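PDB 3CLQ: DUF1116 domain-containing protein from Enterococcus faecalis, which is of unknown function but belongs to the AllG family and may act as a subunit of an oxamate carbamoyltransferase. Local coordinates for residues L131-A136 with I153-V158. Sequence-based numbering, arbitrary orientation.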
ATOM      1  N   LEU B 131     -21.816   0.335  -0.876  1.00 55.63           N
ATOM      2  CA  LEU B 131     -20.649   1.017  -0.375  1.00 55.61           C
ATOM      3  C   LEU B 131     -20.452   0.758   1.105  1.00 55.70           C
ATOM      4  O   LEU B 131     -21.389   0.458   1.833  1.00 55.82           O
ATOM      5  CB  LEU B 131     -20.787   2.515  -0.600  1.00 55.85           C
ATOM      6  CG  LEU B 131     -20.584   3.012  -2.027  1.00 56.72           C
ATOM      7  CD1 LEU B 131     -21.574   2.337  -2.972  1.00 57.06           C
ATOM      8  CD2 LEU B 131     -20.764   4.512  -2.058  1.00 56.54           C
ATOM      9  N   SER B 132     -19.210   0.884   1.544  1.00 56.11           N
ATOM     10  CA  SER B 132     -18.913   0.933   2.955  1.00 56.14           C
ATOM     11  C   SER B 132     -19.475   2.217   3.554  1.00 56.67           C
ATOM     12  O   SER B 132     -19.123   3.323   3.141  1.00 56.55           O
ATOM     13  CB  SER B 132     -17.397   0.883   3.163  1.00 55.44           C
ATOM     14  OG  SER B 132     -17.027   1.395   4.432  1.00 54.60           O
ATOM     15  N   GLU B 133     -20.375   2.075   4.511  1.00 57.50           N
ATOM     16  CA  GLU B 133     -20.590   3.142   5.476  1.00 58.65           C
ATOM     17  C   GLU B 133     -19.265   3.028   6.176  1.00 59.08           C
ATOM     18  O   GLU B 133     -18.572   2.032   5.961  1.00 60.87           O
ATOM     19  CB  GLU B 133     -21.731   2.743   6.375  1.00 59.36           C
ATOM     20  CG  GLU B 133     -22.851   2.098   5.588  1.00 60.48           C
ATOM     21  CD  GLU B 133     -23.789   1.288   6.457  1.00 62.20           C
ATOM     22  OE1 GLU B 133     -23.700   0.037   6.391  1.00 62.69           O
ATOM     23  OE2 GLU B 133     -24.607   1.896   7.203  1.00 62.44           O
ATOM     24  N   GLN B 134     -18.803   3.989   6.952  1.00 58.15           N
ATOM     25  CA  GLN B 134     -17.374   3.807   7.289  1.00 57.69           C
ATOM     26  C   GLN B 134     -17.070   3.591   8.759  1.00 58.47           C
ATOM     27  O   GLN B 134     -15.929   3.336   9.128  1.00 59.04           O
ATOM     28  CB  GLN B 134     -16.495   4.907   6.672  1.00 56.26           C
ATOM     29  CG  GLN B 134     -16.203   4.728   5.178  1.00 55.61           C
ATOM     30  CD  GLN B 134     -14.828   4.084   4.896  1.00 55.68           C
ATOM     31  OE1 GLN B 134     -13.785   4.756   4.897  1.00 54.72           O
ATOM     32  NE2 GLN B 134     -14.831   2.778   4.658  1.00 56.04           N
ATOM     33  N   LEU B 135     -18.092   3.682   9.601  1.00 58.85           N
ATOM     34  CA  LEU B 135     -17.873   3.614  11.041  1.00 59.55           C
ATOM     35  C   LEU B 135     -17.993   2.181  11.603  1.00 59.28           C
ATOM     36  O   LEU B 135     -18.131   1.211  10.839  1.00 58.36           O
ATOM     37  CB  LEU B 135     -18.808   4.599  11.778  1.00 60.84           C
ATOM     38  CG  LEU B 135     -18.289   6.025  12.074  1.00 61.79           C
ATOM     39  CD1 LEU B 135     -17.397   6.081  13.347  1.00 61.85           C
ATOM     40  CD2 LEU B 135     -17.573   6.671  10.866  1.00 61.78           C
ATOM     41  N   ALA B 136     -17.902   2.069  12.933  1.00 58.90           N
ATOM     42  CA  ALA B 136     -18.156   0.819  13.639  1.00 58.57           C
ATOM     43  C   ALA B 136     -19.660   0.693  13.964  1.00 59.10           C
ATOM     44  O   ALA B 136     -20.218  -0.406  13.912  1.00 59.00           O
ATOM     45  CB  ALA B 136     -17.318   0.736  14.891  1.00 57.96           C
ATOM     46  N   ILE B 153     -28.616   8.460   4.439  1.00 54.47           N
ATOM     47  CA  ILE B 153     -29.216   9.515   3.613  1.00 55.66           C
ATOM     48  C   ILE B 153     -28.154  10.446   3.033  1.00 56.57           C
ATOM     49  O   ILE B 153     -28.234  10.862   1.876  1.00 56.25           O
ATOM     50  CB  ILE B 153     -30.255  10.329   4.411  1.00 55.54           C
ATOM     51  CG1 ILE B 153     -31.467   9.456   4.711  1.00 55.31           C
ATOM     52  CG2 ILE B 153     -30.689  11.578   3.647  1.00 55.35           C
ATOM     53  CD1 ILE B 153     -32.284   9.955   5.852  1.00 55.09           C
ATOM     54  N   TRP B 154     -27.155  10.753   3.852  1.00 57.82           N
ATOM     55  CA  TRP B 154     -26.003  11.519   3.420  1.00 58.32           C
ATOM     56  C   TRP B 154     -25.317  10.810   2.257  1.00 59.28           C
ATOM     57  O   TRP B 154     -24.961  11.424   1.255  1.00 59.67           O
ATOM     58  CB  TRP B 154     -25.038  11.685   4.585  1.00 57.57           C
ATOM     59  CG  TRP B 154     -23.807  12.466   4.247  1.00 57.74           C
ATOM     60  CD1 TRP B 154     -23.650  13.819   4.311  1.00 57.40           C
ATOM     61  CD2 TRP B 154     -22.548  11.936   3.808  1.00 57.62           C
ATOM     62  NE1 TRP B 154     -22.377  14.166   3.930  1.00 57.45           N
ATOM     63  CE2 TRP B 154     -21.680  13.027   3.617  1.00 57.58           C
ATOM     64  CE3 TRP B 154     -22.073  10.648   3.550  1.00 57.85           C
ATOM     65  CZ2 TRP B 154     -20.367  12.868   3.180  1.00 57.27           C
ATOM     66  CZ3 TRP B 154     -20.764  10.496   3.118  1.00 57.34           C
ATOM     67  CH2 TRP B 154     -19.933  11.596   2.938  1.00 57.20           C
HETATM   68  N   MSE B 155     -25.153   9.506   2.380  1.00 60.43           N
HETATM   69  CA  MSE B 155     -24.533   8.732   1.310  1.00 62.13           C
HETATM   70  C   MSE B 155     -25.358   8.660   0.030  1.00 60.98           C
HETATM   71  O   MSE B 155     -24.815   8.437  -1.046  1.00 60.94           O
HETATM   72  CB  MSE B 155     -24.231   7.329   1.788  1.00 62.22           C
HETATM   73  CG  MSE B 155     -23.218   7.291   2.891  1.00 64.05           C
HETATM   74 SE   MSE B 155     -23.036   5.455   3.458  0.90 66.89          SE
HETATM   75  CE  MSE B 155     -21.801   4.775   2.095  1.00 64.84           C
ATOM     76  N   ARG B 156     -26.668   8.834   0.123  1.00 60.08           N
ATOM     77  CA  ARG B 156     -27.458   8.789  -1.097  1.00 59.08           C
ATOM     78  C   ARG B 156     -27.819  10.176  -1.616  1.00 58.23           C
ATOM     79  O   ARG B 156     -28.240  10.314  -2.764  1.00 58.95           O
ATOM     80  CB  ARG B 156     -28.721   7.948  -0.935  1.00 58.77           C
ATOM     81  CG  ARG B 156     -29.751   8.582  -0.060  1.00 57.97           C
ATOM     82  CD  ARG B 156     -31.114   8.615  -0.705  1.00 57.06           C
ATOM     83  NE  ARG B 156     -31.768   9.795  -0.179  1.00 56.63           N
ATOM     84  CZ  ARG B 156     -32.720   9.799   0.745  1.00 55.97           C
ATOM     85  NH1 ARG B 156     -33.215   8.671   1.241  1.00 55.40           N
ATOM     86  NH2 ARG B 156     -33.187  10.960   1.150  1.00 55.72           N
ATOM     87  N   ASP B 157     -27.655  11.195  -0.778  1.00 56.41           N
ATOM     88  CA  ASP B 157     -27.977  12.560  -1.179  1.00 54.38           C
ATOM     89  C   ASP B 157     -26.742  13.260  -1.708  1.00 53.95           C
ATOM     90  O   ASP B 157     -26.823  14.087  -2.623  1.00 53.71           O
ATOM     91  CB  ASP B 157     -28.533  13.352   0.000  1.00 53.63           C
ATOM     92  CG  ASP B 157     -30.015  13.120   0.219  1.00 52.92           C
ATOM     93  OD1 ASP B 157     -30.586  12.195  -0.405  1.00 52.43           O
ATOM     94  OD2 ASP B 157     -30.596  13.875   1.021  1.00 51.93           O
ATOM     95  N   VAL B 158     -25.596  12.931  -1.115  1.00 52.87           N
ATOM     96  CA  VAL B 158     -24.355  13.581  -1.482  1.00 51.87           C
ATOM     97  C   VAL B 158     -23.235  12.619  -1.929  1.00 51.71           C
ATOM     98  O   VAL B 158     -22.978  12.506  -3.127  1.00 52.00           O
ATOM     99  CB  VAL B 158     -23.928  14.674  -0.431  1.00 51.54           C
ATOM    100  CG1 VAL B 158     -24.817  14.646   0.812  1.00 50.37           C
ATOM    101  CG2 VAL B 158     -22.430  14.619  -0.107  1.00 50.23           C
TER
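The peptide group between Ser132 and Glu133 is approached obliquely by Met155, a selenomethionine. Its methyl CE comes from one side of the peptide plane, near the carbonyl oxygen, 3.2 Å from Ser132 O and 3.9 Å from Glu133 N. Two more flat groups flank Met155 on the helix. Val158 CG2 sits 3.9 Å above one face of the Trp154 indole, nearer the ring's margin than its centre. Ile153 CG2 covers one face of the Arg156 guanidinium, also off-centre. The guanidinium is in a salt bridge with Asp157, through NE to OD1 at 2.7 Å; NE meets OD1 on its syn side but stands 32° out of the carboxylate plane.

Met155 carries the whole contact from the helix side. Its CG is anti to the carbonyl carbon (chi1 -64°), and the chain then runs extended toward the loop until it bends at chi3 (82°). The bend turns CE toward Leu131, where it meets CB at 3.7 Å. The selenium stays beside Glu133, 4.0 Å from CG. The two side chains cross there at about a right angle.

A loop here packs against the helix that follows it. Residues 131-136 leave strand 126-130, an outermost strand, within this chain, of a four-stranded antiparallel sheet; the chain returns as helix 146-168, which widens into a pi-type turn at 155-158. No hydrogen bond joins the segments; the contact is buried van der Waals packing. The Glu133 carboxylate is hydrogen-bonded within the loop, through OE2 to Leu139 N and more weakly through OE1 to Arg140 N. Phe225 of helix 216-226 also touches Met155, and its ring meets that of Trp154.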